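Local atomic coordinates of bifunctional endomannanase/endoglucanase (Caldanaerobius polysaccharolyticus, PDB entry 3W0K), a protein that probably hydrolyses beta-linked mannan and cellulose chains from within, as a glycoside hydrolase family 5 enzyme built on a beta/alpha barrel. Residues N94-L103 / Y144-L154. Numbering follows the deposited sequence.
Sequences NDIERDNLWL and YGLTRENHASL
Tyr144 lays one ring face against Asn94, whose ND2 stands 3.3 Å above the ring plane over its centre, the amide plane turned 79° from the ring. With CG trans to the backbone N (chi1 173°), Asn100 directs ND2 at Tyr144 O for the one hydrogen bond between the segments (2.8 Å), nearly straight (161°); Tyr144 O lies in the amide plane, while ND2 comes from above the Tyr144 carbonyl plane. The same amide's OD1 accepts from Trp102 N, an Asx turn, which holds both ends of the group. An alanine here would remove both bonds and is likely to leave Tyr144 O without this donor and Trp102 N without its side-chain acceptor. Gly145 passes where a CB would clash with Leu103 CD1. Leu146 CD1 sits over the Trp102 six-membered ring, a CH-pi contact 4.0 Å from its centroid, while Leu101 CD2 covers the opposite face near the rim. Thr147 OG1 accepts from Asn150 N and Asn150 OD1 from Thr147 N, a capping box with Thr147 as N-cap; Asn150 ND2 also reaches Gly145 O (3.0 Å). His151 turns its CD2 edge to Trp102 CZ3 (3.7 Å), and Leu154 CD2 meets Leu101 CG (3.8 Å). The contact joins the TIM-barrel loop between strand 78-83 and helix 105-121 to the loop leading into helix 148-165 and that helix's first turns; Phe111 of helix 105-121 touches Leu101.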
ATOM      1  N   ASN A  94      13.499   3.570   9.657  1.00  8.79           N
ATOM      2  CA  ASN A  94      13.716   2.229  10.187  1.00  8.69           C
ATOM      3  C   ASN A  94      14.673   2.293  11.385  1.00  9.50           C
ATOM      4  O   ASN A  94      14.679   1.396  12.232  1.00 10.14           O
ATOM      5  CB  ASN A  94      14.292   1.326   9.089  1.00  8.76           C
ATOM      6  CG  ASN A  94      14.198  -0.144   9.428  1.00  8.39           C
ATOM      7  OD1 ASN A  94      13.276  -0.581  10.119  1.00  9.14           O
ATOM      8  ND2 ASN A  94      15.150  -0.923   8.928  1.00  8.10           N
ATOM      9  N   ASP A  95      15.440   3.382  11.473  1.00  9.69           N
ATOM     10  CA  ASP A  95      16.404   3.588  12.557  1.00 10.41           C
ATOM     11  C   ASP A  95      15.742   3.748  13.926  1.00 10.73           C
ATOM     12  O   ASP A  95      16.402   3.619  14.958  1.00 10.79           O
ATOM     13  CB  ASP A  95      17.285   4.810  12.264  1.00 11.57           C
ATOM     14  CG  ASP A  95      16.488   6.100  12.187  1.00 15.12           C
ATOM     15  OD1 ASP A  95      15.565   6.182  11.353  1.00 15.20           O
ATOM     16  OD2 ASP A  95      16.787   7.034  12.959  1.00 18.49           O
ATOM     17  N   ILE A  96      14.448   4.069  13.922  1.00 10.49           N
ATOM     18  CA  ILE A  96      13.658   4.243  15.142  1.00 12.88           C
ATOM     19  C   ILE A  96      13.382   2.885  15.800  1.00 12.00           C
ATOM     20  O   ILE A  96      13.118   2.809  17.001  1.00 12.75           O
ATOM     21  CB  ILE A  96      12.317   4.978  14.822  1.00 15.91           C
ATOM     22  CG1 ILE A  96      12.598   6.451  14.514  1.00 20.61           C
ATOM     23  CG2 ILE A  96      11.312   4.842  15.962  1.00 20.56           C
ATOM     24  CD1 ILE A  96      11.356   7.250  14.163  1.00 23.39           C
ATOM     25  N   GLU A  97      13.438   1.815  15.012  1.00 10.84           N
ATOM     26  CA  GLU A  97      13.210   0.476  15.547  1.00 10.50           C
ATOM     27  C   GLU A  97      14.413   0.018  16.353  1.00 10.23           C
ATOM     28  O   GLU A  97      15.546   0.428  16.088  1.00 10.74           O
ATOM     29  CB  GLU A  97      12.973  -0.531  14.417  1.00  9.97           C
ATOM     30  CG  GLU A  97      11.647  -0.368  13.691  1.00  9.58           C
ATOM     31  CD  GLU A  97      10.456  -0.501  14.621  1.00  9.95           C
ATOM     32  OE1 GLU A  97      10.380  -1.499  15.368  1.00 10.29           O
ATOM     33  OE2 GLU A  97       9.607   0.406  14.627  1.00 11.45           O
ATOM     34  N   ARG A  98      14.161  -0.822  17.350  1.00  9.74           N
ATOM     35  CA  ARG A  98      15.231  -1.372  18.178  1.00 10.22           C
ATOM     36  C   ARG A  98      15.827  -2.576  17.451  1.00 10.32           C
ATOM     37  O   ARG A  98      17.047  -2.713  17.339  1.00 10.61           O
ATOM     38  CB  ARG A  98      14.673  -1.839  19.526  1.00 10.86           C
ATOM     39  CG  ARG A  98      15.717  -2.435  20.462  1.00 11.65           C
ATOM     40  CD  ARG A  98      15.073  -3.139  21.652  1.00 11.39           C
ATOM     41  NE  ARG A  98      14.379  -4.359  21.244  1.00 11.78           N
ATOM     42  CZ  ARG A  98      13.601  -5.091  22.035  1.00 12.10           C
ATOM     43  NH1 ARG A  98      13.399  -4.733  23.298  1.00 13.88           N
ATOM     44  NH2 ARG A  98      13.028  -6.189  21.561  1.00 12.81           N
ATOM     45  N   ASP A  99      14.944  -3.416  16.923  1.00 10.05           N
ATOM     46  CA  ASP A  99      15.325  -4.642  16.231  1.00  8.95           C
ATOM     47  C   ASP A  99      15.260  -4.551  14.713  1.00  9.38           C
ATOM     48  O   ASP A  99      14.765  -3.571  14.156  1.00  9.67           O
ATOM     49  CB  ASP A  99      14.396  -5.780  16.663  1.00  9.39           C
ATOM     50  CG  ASP A  99      14.308  -5.930  18.165  1.00 10.65           C
ATOM     51  OD1 ASP A  99      15.307  -5.645  18.855  1.00 11.60           O
ATOM     52  OD2 ASP A  99      13.238  -6.348  18.652  1.00 10.19           O
ATOM     53  N   ASN A 100      15.757  -5.604  14.068  1.00  8.55           N
ATOM     54  CA  ASN A 100      15.740  -5.733  12.616  1.00  8.33           C
ATOM     55  C   ASN A 100      14.935  -6.987  12.286  1.00  7.79           C
ATOM     56  O   ASN A 100      15.408  -8.111  12.458  1.00  8.78           O
ATOM     57  CB  ASN A 100      17.153  -5.871  12.048  1.00  8.34           C
ATOM     58  CG  ASN A 100      17.151  -6.166  10.556  1.00  9.51           C
ATOM     59  OD1 ASN A 100      16.123  -6.032   9.887  1.00  9.16           O
ATOM     60  ND2 ASN A 100      18.292  -6.595  10.033  1.00 10.12           N
ATOM     61  N   LEU A 101      13.726  -6.773  11.783  1.00  8.25           N
ATOM     62  CA  LEU A 101      12.814  -7.852  11.428  1.00  7.93           C
ATOM     63  C   LEU A 101      13.400  -8.906  10.494  1.00  8.38           C
ATOM     64  O   LEU A 101      13.079 -10.085  10.601  1.00  9.35           O
ATOM     65  CB  LEU A 101      11.563  -7.260  10.772  1.00  8.71           C
ATOM     66  CG  LEU A 101      10.491  -8.237  10.282  1.00  9.79           C
ATOM     67  CD1 LEU A 101       9.966  -9.050  11.463  1.00  8.61           C
ATOM     68  CD2 LEU A 101       9.348  -7.479   9.620  1.00 10.06           C
ATOM     69  N   TRP A 102      14.285  -8.485   9.601  1.00  9.04           N
ATOM     70  CA  TRP A 102      14.841  -9.409   8.628  1.00  9.77           C
ATOM     71  C   TRP A 102      15.829 -10.430   9.150  1.00 10.31           C
ATOM     72  O   TRP A 102      16.028 -11.459   8.515  1.00 11.40           O
ATOM     73  CB  TRP A 102      15.406  -8.629   7.437  1.00 10.41           C
ATOM     74  CG  TRP A 102      14.414  -7.614   6.977  1.00  9.73           C
ATOM     75  CD1 TRP A 102      14.526  -6.257   7.071  1.00  9.84           C
ATOM     76  CD2 TRP A 102      13.087  -7.874   6.499  1.00  9.72           C
ATOM     77  NE1 TRP A 102      13.346  -5.658   6.705  1.00 11.24           N
ATOM     78  CE2 TRP A 102      12.446  -6.625   6.348  1.00 10.73           C
ATOM     79  CE3 TRP A 102      12.376  -9.042   6.194  1.00  9.78           C
ATOM     80  CZ2 TRP A 102      11.122  -6.509   5.906  1.00 11.35           C
ATOM     81  CZ3 TRP A 102      11.059  -8.927   5.756  1.00 11.44           C
ATOM     82  CH2 TRP A 102      10.448  -7.670   5.616  1.00 11.69           C
ATOM     83  N   LEU A 103      16.377 -10.192  10.341  1.00  9.38           N
ATOM     84  CA  LEU A 103      17.356 -11.109  10.917  1.00  9.11           C
ATOM     85  C   LEU A 103      17.130 -11.506  12.369  1.00  9.85           C
ATOM     86  O   LEU A 103      17.571 -12.575  12.789  1.00 12.05           O
ATOM     87  CB  LEU A 103      18.759 -10.508  10.815  1.00 10.03           C
ATOM     88  CG  LEU A 103      19.334 -10.238   9.428  1.00  9.78           C
ATOM     89  CD1 LEU A 103      20.691  -9.585   9.587  1.00 11.82           C
ATOM     90  CD2 LEU A 103      19.447 -11.538   8.638  1.00 12.57           C
ATOM     91  N   TYR A 144      19.728  -3.942   5.262  1.00 12.02           N
ATOM     92  CA  TYR A 144      19.329  -4.478   6.563  1.00 11.59           C
ATOM     93  C   TYR A 144      19.430  -6.003   6.599  1.00 12.47           C
ATOM     94  O   TYR A 144      18.646  -6.675   7.276  1.00 13.75           O
ATOM     95  CB  TYR A 144      17.902  -4.034   6.913  1.00 11.92           C
ATOM     96  CG  TYR A 144      17.657  -2.551   6.752  1.00 12.54           C
ATOM     97  CD1 TYR A 144      18.368  -1.616   7.507  1.00 12.18           C
ATOM     98  CD2 TYR A 144      16.722  -2.080   5.835  1.00 11.73           C
ATOM     99  CE1 TYR A 144      18.149  -0.251   7.347  1.00 13.60           C
ATOM    100  CE2 TYR A 144      16.494  -0.721   5.668  1.00 13.48           C
ATOM    101  CZ  TYR A 144      17.212   0.191   6.427  1.00 14.41           C
ATOM    102  OH  TYR A 144      16.993   1.536   6.258  1.00 17.80           O
ATOM    103  N   GLY A 145      20.378  -6.546   5.838  1.00 11.89           N
ATOM    104  CA  GLY A 145      20.579  -7.985   5.802  1.00 11.80           C
ATOM    105  C   GLY A 145      19.539  -8.806   5.059  1.00 12.00           C
ATOM    106  O   GLY A 145      19.589 -10.031   5.099  1.00 13.05           O
ATOM    107  N   LEU A 146      18.608  -8.153   4.367  1.00 11.18           N
ATOM    108  CA  LEU A 146      17.580  -8.890   3.637  1.00 10.12           C
ATOM    109  C   LEU A 146      18.126  -9.606   2.410  1.00 10.08           C
ATOM    110  O   LEU A 146      18.963  -9.071   1.679  1.00 10.05           O
ATOM    111  CB  LEU A 146      16.430  -7.961   3.209  1.00  9.65           C
ATOM    112  CG  LEU A 146      15.227  -8.610   2.495  1.00  8.89           C
ATOM    113  CD1 LEU A 146      13.946  -7.836   2.771  1.00 10.21           C
ATOM    114  CD2 LEU A 146      15.455  -8.712   0.985  1.00 10.83           C
ATOM    115  N   THR A 147      17.671 -10.839   2.224  1.00  9.69           N
ATOM    116  CA  THR A 147      18.022 -11.652   1.063  1.00  9.96           C
ATOM    117  C   THR A 147      16.692 -12.244   0.616  1.00 10.75           C
ATOM    118  O   THR A 147      15.730 -12.268   1.389  1.00 11.52           O
ATOM    119  CB  THR A 147      18.984 -12.820   1.407  1.00 10.04           C
ATOM    120  OG1 THR A 147      18.348 -13.728   2.316  1.00 11.89           O
ATOM    121  CG2 THR A 147      20.273 -12.303   2.024  1.00 11.56           C
ATOM    122  N   ARG A 148      16.606 -12.687  -0.631  1.00 10.62           N
ATOM    123  CA  ARG A 148      15.359 -13.290  -1.093  1.00 11.11           C
ATOM    124  C   ARG A 148      15.032 -14.508  -0.235  1.00 11.77           C
ATOM    125  O   ARG A 148      13.870 -14.766   0.076  1.00 12.15           O
ATOM    126  CB  ARG A 148      15.453 -13.702  -2.563  1.00 10.99           C
ATOM    127  CG  ARG A 148      15.381 -12.551  -3.550  1.00 12.27           C
ATOM    128  CD  ARG A 148      15.278 -13.089  -4.962  1.00 13.59           C
ATOM    129  NE  ARG A 148      15.337 -12.042  -5.978  1.00 13.69           N
ATOM    130  CZ  ARG A 148      14.285 -11.375  -6.445  1.00 13.14           C
ATOM    131  NH1 ARG A 148      13.064 -11.627  -5.985  1.00 13.69           N
ATOM    132  NH2 ARG A 148      14.453 -10.483  -7.412  1.00 15.10           N
ATOM    133  N   GLU A 149      16.074 -15.223   0.188  1.00 12.90           N
ATOM    134  CA  GLU A 149      15.914 -16.415   1.010  1.00 14.15           C
ATOM    135  C   GLU A 149      15.357 -16.139   2.408  1.00 12.36           C
ATOM    136  O   GLU A 149      14.393 -16.786   2.822  1.00 12.16           O
ATOM    137  CB  GLU A 149      17.244 -17.167   1.118  1.00 17.64           C
ATOM    138  CG  GLU A 149      17.149 -18.501   1.849  1.00 24.66           C
ATOM    139  CD  GLU A 149      18.466 -19.258   1.866  1.00 29.85           C
ATOM    140  OE1 GLU A 149      19.151 -19.297   0.820  1.00 34.03           O
ATOM    141  OE2 GLU A 149      18.813 -19.823   2.926  1.00 33.95           O
ATOM    142  N   ASN A 150      15.944 -15.192   3.143  1.00 11.51           N
ATOM    143  CA  ASN A 150      15.425 -14.934   4.482  1.00 10.57           C
ATOM    144  C   ASN A 150      14.074 -14.223   4.492  1.00 10.61           C
ATOM    145  O   ASN A 150      13.259 -14.451   5.386  1.00 11.29           O
ATOM    146  CB  ASN A 150      16.464 -14.310   5.444  1.00 10.01           C
ATOM    147  CG  ASN A 150      16.975 -12.944   5.006  1.00 11.90           C
ATOM    148  OD1 ASN A 150      16.258 -12.141   4.413  1.00 10.12           O
ATOM    149  ND2 ASN A 150      18.222 -12.652   5.371  1.00 12.88           N
ATOM    150  N   HIS A 151      13.809 -13.423   3.461  1.00  9.20           N
ATOM    151  CA  HIS A 151      12.523 -12.745   3.352  1.00  9.28           C
ATOM    152  C   HIS A 151      11.468 -13.819   3.086  1.00  8.95           C
ATOM    153  O   HIS A 151      10.430 -13.855   3.748  1.00  8.88           O
ATOM    154  CB  HIS A 151      12.532 -11.730   2.201  1.00  8.81           C
ATOM    155  CG  HIS A 151      11.170 -11.224   1.829  1.00  9.30           C
ATOM    156  ND1 HIS A 151      10.467 -11.711   0.749  1.00  9.85           N
ATOM    157  CD2 HIS A 151      10.379 -10.283   2.400  1.00 10.42           C
ATOM    158  CE1 HIS A 151       9.301 -11.093   0.669  1.00 10.71           C
ATOM    159  NE2 HIS A 151       9.223 -10.222   1.659  1.00 10.98           N
ATOM    160  N   ALA A 152      11.746 -14.706   2.130  1.00  9.49           N
ATOM    161  CA  ALA A 152      10.811 -15.779   1.799  1.00  9.07           C
ATOM    162  C   ALA A 152      10.536 -16.671   3.009  1.00  9.86           C
ATOM    163  O   ALA A 152       9.389 -17.021   3.279  1.00 10.08           O
ATOM    164  CB  ALA A 152      11.346 -16.612   0.631  1.00  8.59           C
ATOM    165  N   SER A 153      11.586 -17.012   3.752  1.00 10.16           N
ATOM    166  CA  SER A 153      11.431 -17.854   4.935  1.00 10.57           C
ATOM    167  C   SER A 153      10.514 -17.207   5.969  1.00 10.55           C
ATOM    168  O   SER A 153       9.651 -17.877   6.539  1.00 10.35           O
ATOM    169  CB  SER A 153      12.793 -18.177   5.555  1.00 14.39           C
ATOM    170  OG  SER A 153      13.540 -19.038   4.710  1.00 17.45           O
ATOM    171  N   LEU A 154      10.672 -15.901   6.180  1.00  8.89           N
ATOM    172  CA  LEU A 154       9.835 -15.187   7.139  1.00  8.64           C
ATOM    173  C   LEU A 154       8.389 -15.109   6.656  1.00  9.72           C
ATOM    174  O   LEU A 154       7.461 -15.293   7.437  1.00  9.67           O
ATOM    175  CB  LEU A 154      10.373 -13.778   7.408  1.00  9.77           C
ATOM    176  CG  LEU A 154       9.567 -12.957   8.427  1.00  8.51           C
ATOM    177  CD1 LEU A 154       9.497 -13.675   9.774  1.00 10.22           C
ATOM    178  CD2 LEU A 154      10.195 -11.576   8.579  1.00  9.59           C
TER